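PDB 1TZA: protein ApaG from Shewanella oneidensis, which is of unknown function but belongs to the ApaG family, whose domain is grouped with the immunoglobulin-like E-set beta-sandwich folds. Local coordinates for residues E11-I17 against Y28-I34; G94-Y100 against A112-R118; N38-A44 against P73-N78. One frame throughout, in Å; residues are numbered along the deposited sequence.

Contact 1: E11-I17 against Y28-I34; sequences EVKTEYI and YLFSYTI
Lys13 and Thr33 exchange backbone hydrogen bonds in both directions, and Glu15 and Ser31 do the same two residues further along the antiparallel strands. Thr33 N lies 2.9 Å from Lys13 O, and Ser31 N is equally close to Glu15 O at 2.9 Å; Ile17 N adds a bond of 2.8 Å to Leu29 O. At the non-hydrogen-bonded pairs between them CA-H groups lean on carbonyl oxygens, as Thr14 CA does 3.4 Å from Ser31 O.

Apolar contacts fill the face that bears Val12, Tyr16, Phe30 and Ile34. Val12 and Ile34 lie side by side, with Val12 CG2 3.5 Å from Ile34 CD1. The Tyr16 ring, its CG anti to the backbone N (chi1 172°), places CD1 over one face of the Phe30 ring, near the rim, with the planes inclined at 54°. Tyr16 OH meets the edge of the Tyr28 ring, 3.6 Å from Tyr28 CD2.

Lys13, Glu15, Ser31 and Thr33 share the other face, where Lys13 and Glu15 are exposed to solvent, which suits their charges. The extended Lys13 chain runs alongside Thr33, whose OG1 is hydrogen-bonded to Thr84. Apolar Ile17 instead packs on Thr84 of the second subunit.

Phe117 and Leu119 touch the apolar face from the other sheet. Such a hairpin, one face against the opposing sheet, is how beta sandwiches are usually built, consistent with the E-set (immunoglobulin-like) grouping of the ApaG domain.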
# COMPACT_ATOMS: atom_id res chain seq x y z
N GLU A 11 4.13 18.13 -3.34
CA GLU A 11 3.41 17.66 -4.53
C GLU A 11 3.00 16.22 -4.29
O GLU A 11 3.73 15.44 -3.68
CB GLU A 11 4.31 17.78 -5.76
CG GLU A 11 4.78 19.21 -6.02
CD GLU A 11 5.68 19.34 -7.25
OE1 GLU A 11 5.96 20.48 -7.67
OE2 GLU A 11 6.12 18.30 -7.79
N VAL A 12 1.83 15.83 -4.79
CA VAL A 12 1.37 14.48 -4.55
C VAL A 12 0.56 13.85 -5.67
O VAL A 12 -0.24 14.51 -6.34
CB VAL A 12 0.50 14.44 -3.26
CG1 VAL A 12 -0.61 15.45 -3.37
CG2 VAL A 12 -0.09 13.05 -3.04
N LYS A 13 0.79 12.56 -5.87
CA LYS A 13 0.04 11.79 -6.85
C LYS A 13 -0.47 10.55 -6.10
O LYS A 13 0.14 10.10 -5.13
CB LYS A 13 0.93 11.41 -8.05
CG LYS A 13 2.30 10.86 -7.71
CD LYS A 13 3.14 10.68 -8.98
CE LYS A 13 4.56 10.20 -8.68
NZ LYS A 13 5.41 10.13 -9.92
N THR A 14 -1.61 10.01 -6.53
CA THR A 14 -2.19 8.85 -5.87
C THR A 14 -2.58 7.76 -6.83
O THR A 14 -2.62 7.96 -8.04
CB THR A 14 -3.44 9.24 -5.08
OG1 THR A 14 -4.43 9.71 -6.00
CG2 THR A 14 -3.13 10.31 -4.06
N GLU A 15 -2.90 6.59 -6.28
CA GLU A 15 -3.26 5.44 -7.09
C GLU A 15 -4.14 4.45 -6.32
O GLU A 15 -3.88 4.15 -5.15
CB GLU A 15 -1.99 4.76 -7.55
CG GLU A 15 -2.18 3.63 -8.53
CD GLU A 15 -0.86 3.00 -8.89
OE1 GLU A 15 0.04 3.74 -9.36
OE2 GLU A 15 -0.72 1.77 -8.71
N TYR A 16 -5.18 3.96 -6.98
CA TYR A 16 -6.06 2.99 -6.35
C TYR A 16 -5.37 1.66 -6.54
O TYR A 16 -5.15 1.21 -7.66
CB TYR A 16 -7.43 2.96 -7.02
CG TYR A 16 -8.31 1.83 -6.53
CD1 TYR A 16 -8.53 1.63 -5.17
CD2 TYR A 16 -8.92 0.96 -7.43
CE1 TYR A 16 -9.35 0.60 -4.71
CE2 TYR A 16 -9.75 -0.08 -6.99
CZ TYR A 16 -9.95 -0.26 -5.62
OH TYR A 16 -10.75 -1.28 -5.17
N ILE A 17 -5.03 1.01 -5.43
CA ILE A 17 -4.35 -0.26 -5.53
C ILE A 17 -5.27 -1.46 -5.65
O ILE A 17 -5.31 -2.12 -6.68
CB ILE A 17 -3.39 -0.45 -4.35
CG1 ILE A 17 -2.45 0.76 -4.26
CG2 ILE A 17 -2.58 -1.73 -4.53
CD1 ILE A 17 -1.70 1.06 -5.57
N TYR A 28 -11.05 0.07 0.56
CA TYR A 28 -10.34 0.37 -0.66
C TYR A 28 -8.93 0.83 -0.34
O TYR A 28 -8.74 1.84 0.34
CB TYR A 28 -11.10 1.45 -1.45
CG TYR A 28 -12.54 1.08 -1.70
CD1 TYR A 28 -13.53 1.37 -0.76
CD2 TYR A 28 -12.91 0.42 -2.86
CE1 TYR A 28 -14.86 1.00 -0.97
CE2 TYR A 28 -14.23 0.04 -3.09
CZ TYR A 28 -15.20 0.33 -2.14
OH TYR A 28 -16.50 -0.05 -2.36
N LEU A 29 -7.94 0.08 -0.83
CA LEU A 29 -6.53 0.39 -0.59
C LEU A 29 -5.95 1.36 -1.63
O LEU A 29 -5.96 1.09 -2.83
CB LEU A 29 -5.69 -0.89 -0.57
CG LEU A 29 -4.16 -0.67 -0.48
CD1 LEU A 29 -3.80 -0.02 0.86
CD2 LEU A 29 -3.42 -2.00 -0.64
N PHE A 30 -5.44 2.48 -1.14
CA PHE A 30 -4.84 3.50 -1.98
C PHE A 30 -3.38 3.71 -1.61
O PHE A 30 -2.98 3.48 -0.48
CB PHE A 30 -5.55 4.85 -1.78
CG PHE A 30 -6.90 4.94 -2.43
CD1 PHE A 30 -7.02 5.26 -3.79
CD2 PHE A 30 -8.07 4.74 -1.68
CE1 PHE A 30 -8.28 5.38 -4.39
CE2 PHE A 30 -9.33 4.87 -2.27
CZ PHE A 30 -9.43 5.19 -3.63
N SER A 31 -2.59 4.14 -2.57
CA SER A 31 -1.20 4.45 -2.31
C SER A 31 -1.08 5.92 -2.67
O SER A 31 -1.83 6.42 -3.52
CB SER A 31 -0.25 3.64 -3.19
OG SER A 31 -0.31 4.06 -4.55
N TYR A 32 -0.17 6.62 -1.99
CA TYR A 32 0.10 8.01 -2.31
C TYR A 32 1.61 8.22 -2.28
O TYR A 32 2.31 7.68 -1.41
CB TYR A 32 -0.63 8.97 -1.34
CG TYR A 32 -0.35 8.78 0.13
CD1 TYR A 32 0.85 9.21 0.69
CD2 TYR A 32 -1.30 8.20 0.96
CE1 TYR A 32 1.09 9.06 2.06
CE2 TYR A 32 -1.08 8.05 2.31
CZ TYR A 32 0.12 8.49 2.86
OH TYR A 32 0.35 8.34 4.21
N THR A 33 2.10 8.96 -3.26
CA THR A 33 3.53 9.25 -3.38
C THR A 33 3.71 10.75 -3.21
O THR A 33 3.28 11.54 -4.04
CB THR A 33 4.07 8.81 -4.76
OG1 THR A 33 3.86 7.40 -4.92
CG2 THR A 33 5.56 9.12 -4.87
N ILE A 34 4.32 11.12 -2.09
CA ILE A 34 4.54 12.52 -1.75
C ILE A 34 5.95 12.95 -2.14
O ILE A 34 6.92 12.21 -1.97
CB ILE A 34 4.38 12.75 -0.22
CG1 ILE A 34 3.13 12.03 0.31
CG2 ILE A 34 4.28 14.25 0.08
CD1 ILE A 34 1.82 12.60 -0.17

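Contact 2: G94-Y100 against A112-R118; sequences GIMYGTY and AIIKPFR
Ile114 sends CD1 over the centre of the Tyr100 ring, a CH-pi contact in which Ile114 CD1 stands 3.4 Å from the Tyr100 ring centroid and only 10° off its normal. CG1 of Ile114 is anti to its carbonyl carbon (chi1 -55°), and the chain continues to CD1 over the same face, crossing the tyrosine at about a right angle. Tyr100 is tied to Ala112 by two backbone bonds, and its OH is hydrogen-bonded to Tyr83. With an alanine here, the Ile114 methyl is likely to lose its aromatic cover and Tyr83 its hydroxyl partner.

Two strands of a beta hairpin meet here, and a beta bulge interrupts their pairing: Gly98 is bonded to Ile114, yet Met96 is bonded to Phe117, so strand 112-118 accommodates one extra residue. Pro116, which has no N-H to offer, fits this irregular stretch, and Gly98 has backbone angles that a side chain could hardly tolerate, since its first carbon would collide with the carbonyl oxygen of Tyr97.

Past the bulge, Phe117 lies side by side with Met96, a selenomethionine. Met96 CB sits over the phenylalanine face, 3.4 Å from Phe117 CZ, while SE approaches the ring obliquely, a Met-aromatic contact. Trp51 of strand 44-55 touches both Met96 and Ile114.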
# COMPACT_ATOMS: atom_id res chain seq x y z
N GLY A 94 -12.46 9.87 -1.35
CA GLY A 94 -12.11 10.51 -0.10
C GLY A 94 -11.08 11.59 -0.33
O GLY A 94 -10.59 11.76 -1.45
N ILE A 95 -10.75 12.32 0.73
CA ILE A 95 -9.79 13.41 0.66
C ILE A 95 -8.76 13.36 1.80
O ILE A 95 -9.05 12.91 2.91
CB ILE A 95 -10.51 14.78 0.73
CG1 ILE A 95 -11.51 14.90 -0.41
CG2 ILE A 95 -9.51 15.90 0.67
CD1 ILE A 95 -10.89 14.83 -1.78
N MSE A 96 -7.55 13.81 1.50
CA MSE A 96 -6.49 13.85 2.50
C MSE A 96 -5.81 15.22 2.51
O MSE A 96 -5.68 15.87 1.47
CB MSE A 96 -5.44 12.76 2.22
CG MSE A 96 -5.81 11.36 2.69
SE MSE A 96 -4.32 10.12 2.39
CE MSE A 96 -3.20 10.52 3.95
N TYR A 97 -5.38 15.65 3.69
CA TYR A 97 -4.67 16.92 3.84
C TYR A 97 -4.03 16.94 5.22
O TYR A 97 -4.31 16.07 6.04
CB TYR A 97 -5.63 18.12 3.64
CG TYR A 97 -6.63 18.36 4.75
CD1 TYR A 97 -6.24 19.00 5.93
CD2 TYR A 97 -7.97 17.99 4.61
CE1 TYR A 97 -7.17 19.26 6.94
CE2 TYR A 97 -8.90 18.25 5.61
CZ TYR A 97 -8.49 18.88 6.77
OH TYR A 97 -9.40 19.13 7.76
N GLY A 98 -3.16 17.91 5.46
CA GLY A 98 -2.50 17.98 6.76
C GLY A 98 -1.22 18.79 6.73
O GLY A 98 -1.07 19.71 5.92
N THR A 99 -0.29 18.46 7.63
CA THR A 99 0.97 19.18 7.70
C THR A 99 2.11 18.28 8.15
O THR A 99 1.90 17.22 8.74
CB THR A 99 0.89 20.36 8.68
OG1 THR A 99 0.60 19.87 9.98
CG2 THR A 99 -0.19 21.34 8.26
N TYR A 100 3.33 18.73 7.86
CA TYR A 100 4.54 18.03 8.24
C TYR A 100 5.25 18.97 9.21
O TYR A 100 5.37 20.17 8.93
CB TYR A 100 5.45 17.81 7.03
CG TYR A 100 4.98 16.75 6.07
CD1 TYR A 100 4.59 15.49 6.53
CD2 TYR A 100 4.97 16.99 4.70
CE1 TYR A 100 4.21 14.48 5.64
CE2 TYR A 100 4.59 15.99 3.79
CZ TYR A 100 4.22 14.73 4.27
OH TYR A 100 3.87 13.73 3.39
N ALA A 112 5.07 22.48 6.93
CA ALA A 112 4.97 22.37 5.48
C ALA A 112 3.53 21.91 5.26
O ALA A 112 3.15 20.83 5.71
CB ALA A 112 5.95 21.32 4.95
N ILE A 113 2.73 22.74 4.61
CA ILE A 113 1.34 22.41 4.36
C ILE A 113 1.18 21.39 3.25
O ILE A 113 1.89 21.42 2.25
CB ILE A 113 0.52 23.67 3.99
CG1 ILE A 113 0.70 24.73 5.06
CG2 ILE A 113 -0.96 23.31 3.85
CD1 ILE A 113 0.13 26.08 4.68
N ILE A 114 0.23 20.48 3.45
CA ILE A 114 -0.08 19.46 2.47
C ILE A 114 -1.51 19.75 2.01
O ILE A 114 -2.47 19.41 2.70
CB ILE A 114 -0.01 18.05 3.09
CG1 ILE A 114 1.36 17.83 3.75
CG2 ILE A 114 -0.23 17.00 2.01
CD1 ILE A 114 1.38 16.71 4.78
N LYS A 115 -1.63 20.38 0.85
CA LYS A 115 -2.94 20.73 0.29
C LYS A 115 -3.82 19.51 0.15
O LYS A 115 -3.33 18.39 -0.03
CB LYS A 115 -2.77 21.39 -1.08
CG LYS A 115 -1.90 22.62 -1.09
CD LYS A 115 -2.47 23.72 -0.20
CE LYS A 115 -1.59 24.97 -0.24
NZ LYS A 115 -2.03 26.03 0.72
N PRO A 116 -5.14 19.70 0.23
CA PRO A 116 -6.04 18.56 0.09
C PRO A 116 -5.95 17.92 -1.30
O PRO A 116 -5.89 18.62 -2.32
CB PRO A 116 -7.42 19.15 0.38
CG PRO A 116 -7.26 20.61 0.03
CD PRO A 116 -5.89 20.93 0.57
N PHE A 117 -5.91 16.59 -1.34
CA PHE A 117 -5.86 15.85 -2.59
C PHE A 117 -6.84 14.68 -2.45
O PHE A 117 -7.11 14.20 -1.35
CB PHE A 117 -4.42 15.36 -2.89
CG PHE A 117 -3.83 14.47 -1.82
CD1 PHE A 117 -4.09 13.10 -1.80
CD2 PHE A 117 -3.00 15.01 -0.84
CE1 PHE A 117 -3.53 12.26 -0.82
CE2 PHE A 117 -2.44 14.19 0.15
CZ PHE A 117 -2.70 12.81 0.16
N ARG A 118 -7.37 14.24 -3.58
CA ARG A 118 -8.35 13.18 -3.62
C ARG A 118 -7.81 11.77 -3.71
O ARG A 118 -6.65 11.54 -4.05
CB ARG A 118 -9.28 13.40 -4.81
CG ARG A 118 -8.53 13.78 -6.08
CD ARG A 118 -8.44 12.67 -7.11
NE ARG A 118 -9.70 12.48 -7.82
CZ ARG A 118 -9.79 12.06 -9.08
NH1 ARG A 118 -8.69 11.79 -9.77
NH2 ARG A 118 -10.98 11.92 -9.65

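Contact 3: N38-A44 against P73-N78; sequences NLGEQAA and PTIPPN
Asn38 thrusts its side-chain amide among the backbone carbonyls of residues 75-76. Asn38 ND2 lies 2.8 Å from Ile75 O and 2.9 Å from Pro76 O, both weak, bent hydrogen bonds. A straighter one runs back within its own loop to Gln42 O, 3.0 Å from Asn38 ND2 with an angle of 162° at the hydrogen and the acceptor close to the amide plane. CG anti to the backbone N (chi1 171°) directs the amide into this cluster, and CB meanwhile touches Ile75 CG2.

Beside the amide, the Pro77 ring lies against the backbone of residues 40-43: its CB is 3.2 Å from Gly40 O and its CG 3.4 Å from Gln42 N. A compact, rigid ring with no N-H of its own suits a neighbour made largely of bare peptide. On the other flank the chains pair as strands, Ala44 and Ile75 exchanging two nearly straight bonds, the shorter 2.7 Å from Ile75 N to Ala44 O.

What positions the asparagine is its own turn. Asn38 OD1 accepts from Gly40 N at 3.0 Å, an Asx turn, and a side chain on Gly40 would run into that same oxygen. Further out, Thr79 OG1 is hydrogen-bonded to Pro77 O, Tyr81 backs Ile75, and Met102 touches Ala44.

Asparagine thus serves as donor and acceptor at once. With two hydrogens on ND2 and three carbonyls around it, the bonds to Ile75 and Pro76 are probably shared, which fits their bent geometry. The neutral amide extends the polar contacts beyond the single Ala44-Ile75 pair and is likely to hold loop 38-42 against residues 75-76.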
# COMPACT_ATOMS: atom_id res chain seq x y z
N ASN A 38 12.58 21.04 -1.02
CA ASN A 38 13.14 22.08 -0.17
C ASN A 38 13.80 23.12 -1.06
O ASN A 38 14.93 22.93 -1.53
CB ASN A 38 14.15 21.49 0.81
CG ASN A 38 14.91 22.55 1.57
OD1 ASN A 38 14.38 23.62 1.88
ND2 ASN A 38 16.16 22.25 1.90
N LEU A 39 13.09 24.22 -1.28
CA LEU A 39 13.56 25.31 -2.11
C LEU A 39 14.35 26.32 -1.27
O LEU A 39 14.83 27.33 -1.79
CB LEU A 39 12.37 26.01 -2.78
CG LEU A 39 11.51 25.11 -3.67
CD1 LEU A 39 10.28 25.86 -4.14
CD2 LEU A 39 12.33 24.64 -4.87
N GLY A 40 14.49 26.02 0.02
CA GLY A 40 15.23 26.90 0.91
C GLY A 40 16.72 26.90 0.65
O GLY A 40 17.23 26.12 -0.15
N GLU A 41 17.44 27.79 1.33
CA GLU A 41 18.88 27.88 1.17
C GLU A 41 19.55 27.14 2.31
O GLU A 41 20.76 27.24 2.52
CB GLU A 41 19.32 29.35 1.18
CG GLU A 41 19.76 29.89 2.54
CD GLU A 41 18.64 29.96 3.58
OE1 GLU A 41 18.94 30.32 4.74
OE2 GLU A 41 17.47 29.67 3.23
N GLN A 42 18.75 26.38 3.05
CA GLN A 42 19.24 25.64 4.21
C GLN A 42 18.52 24.29 4.32
O GLN A 42 17.37 24.16 3.90
CB GLN A 42 18.99 26.50 5.44
CG GLN A 42 19.12 25.85 6.79
CD GLN A 42 18.87 26.88 7.90
OE1 GLN A 42 17.95 27.70 7.79
NE2 GLN A 42 19.68 26.84 8.95
N ALA A 43 19.20 23.29 4.86
CA ALA A 43 18.61 21.96 5.00
C ALA A 43 17.38 21.99 5.91
O ALA A 43 17.31 22.79 6.84
CB ALA A 43 19.64 20.97 5.54
N ALA A 44 16.43 21.11 5.63
CA ALA A 44 15.20 21.01 6.42
C ALA A 44 14.91 19.54 6.73
O ALA A 44 14.94 18.68 5.85
CB ALA A 44 14.03 21.62 5.66
N PRO A 73 13.63 12.26 7.49
CA PRO A 73 14.62 12.66 6.49
C PRO A 73 15.07 14.11 6.49
O PRO A 73 14.28 15.03 6.76
CB PRO A 73 13.94 12.27 5.18
CG PRO A 73 12.51 12.65 5.46
CD PRO A 73 12.29 12.12 6.87
N THR A 74 16.34 14.33 6.19
CA THR A 74 16.87 15.68 6.11
C THR A 74 16.95 15.98 4.62
O THR A 74 17.58 15.26 3.85
CB THR A 74 18.26 15.78 6.78
OG1 THR A 74 18.13 15.57 8.19
CG2 THR A 74 18.88 17.17 6.54
N ILE A 75 16.26 17.03 4.21
CA ILE A 75 16.22 17.43 2.81
C ILE A 75 17.09 18.66 2.63
O ILE A 75 16.75 19.75 3.12
CB ILE A 75 14.78 17.78 2.39
CG1 ILE A 75 13.82 16.70 2.89
CG2 ILE A 75 14.69 17.88 0.89
CD1 ILE A 75 12.36 17.08 2.78
N PRO A 76 18.23 18.52 1.94
CA PRO A 76 19.09 19.68 1.74
C PRO A 76 18.47 20.66 0.74
O PRO A 76 17.45 20.36 0.12
CB PRO A 76 20.40 19.05 1.24
CG PRO A 76 19.91 17.91 0.43
CD PRO A 76 18.78 17.32 1.28
N PRO A 77 19.07 21.84 0.58
CA PRO A 77 18.53 22.82 -0.37
C PRO A 77 18.41 22.25 -1.79
O PRO A 77 19.12 21.32 -2.15
CB PRO A 77 19.53 23.97 -0.30
CG PRO A 77 20.01 23.90 1.13
CD PRO A 77 20.21 22.41 1.32
N ASN A 78 17.49 22.80 -2.58
CA ASN A 78 17.32 22.35 -3.95
C ASN A 78 17.25 20.82 -4.09
O ASN A 78 17.87 20.24 -4.99
CB ASN A 78 18.48 22.86 -4.81
CG ASN A 78 18.11 22.97 -6.28
OD1 ASN A 78 18.91 22.62 -7.16
ND2 ASN A 78 16.91 23.47 -6.55

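In the fold
Contacts 1 and 2 are hairpins from the two sheets of the sandwich and meet in its interior: Val12 packs on Phe117, Tyr32 on Met96 and Ile34 on Tyr100. Both rely on antiparallel backbone pairing, unbroken in contact 1 and shifted by a bulge in contact 2, with aromatic and aliphatic side chains turned inward. The outer face is polar in contact 1 and mixed in contact 2; only contact 1 touches the second subunit. Contact 3 lies at the periphery, its centre about 19 Å from that of the chain. It begins at the end of strand 28-38, whose first part is in contact 1, and reaches the same sheet as contact 2, though without touching that contact's segments; it depends on one amide, prolines and a single strand pair.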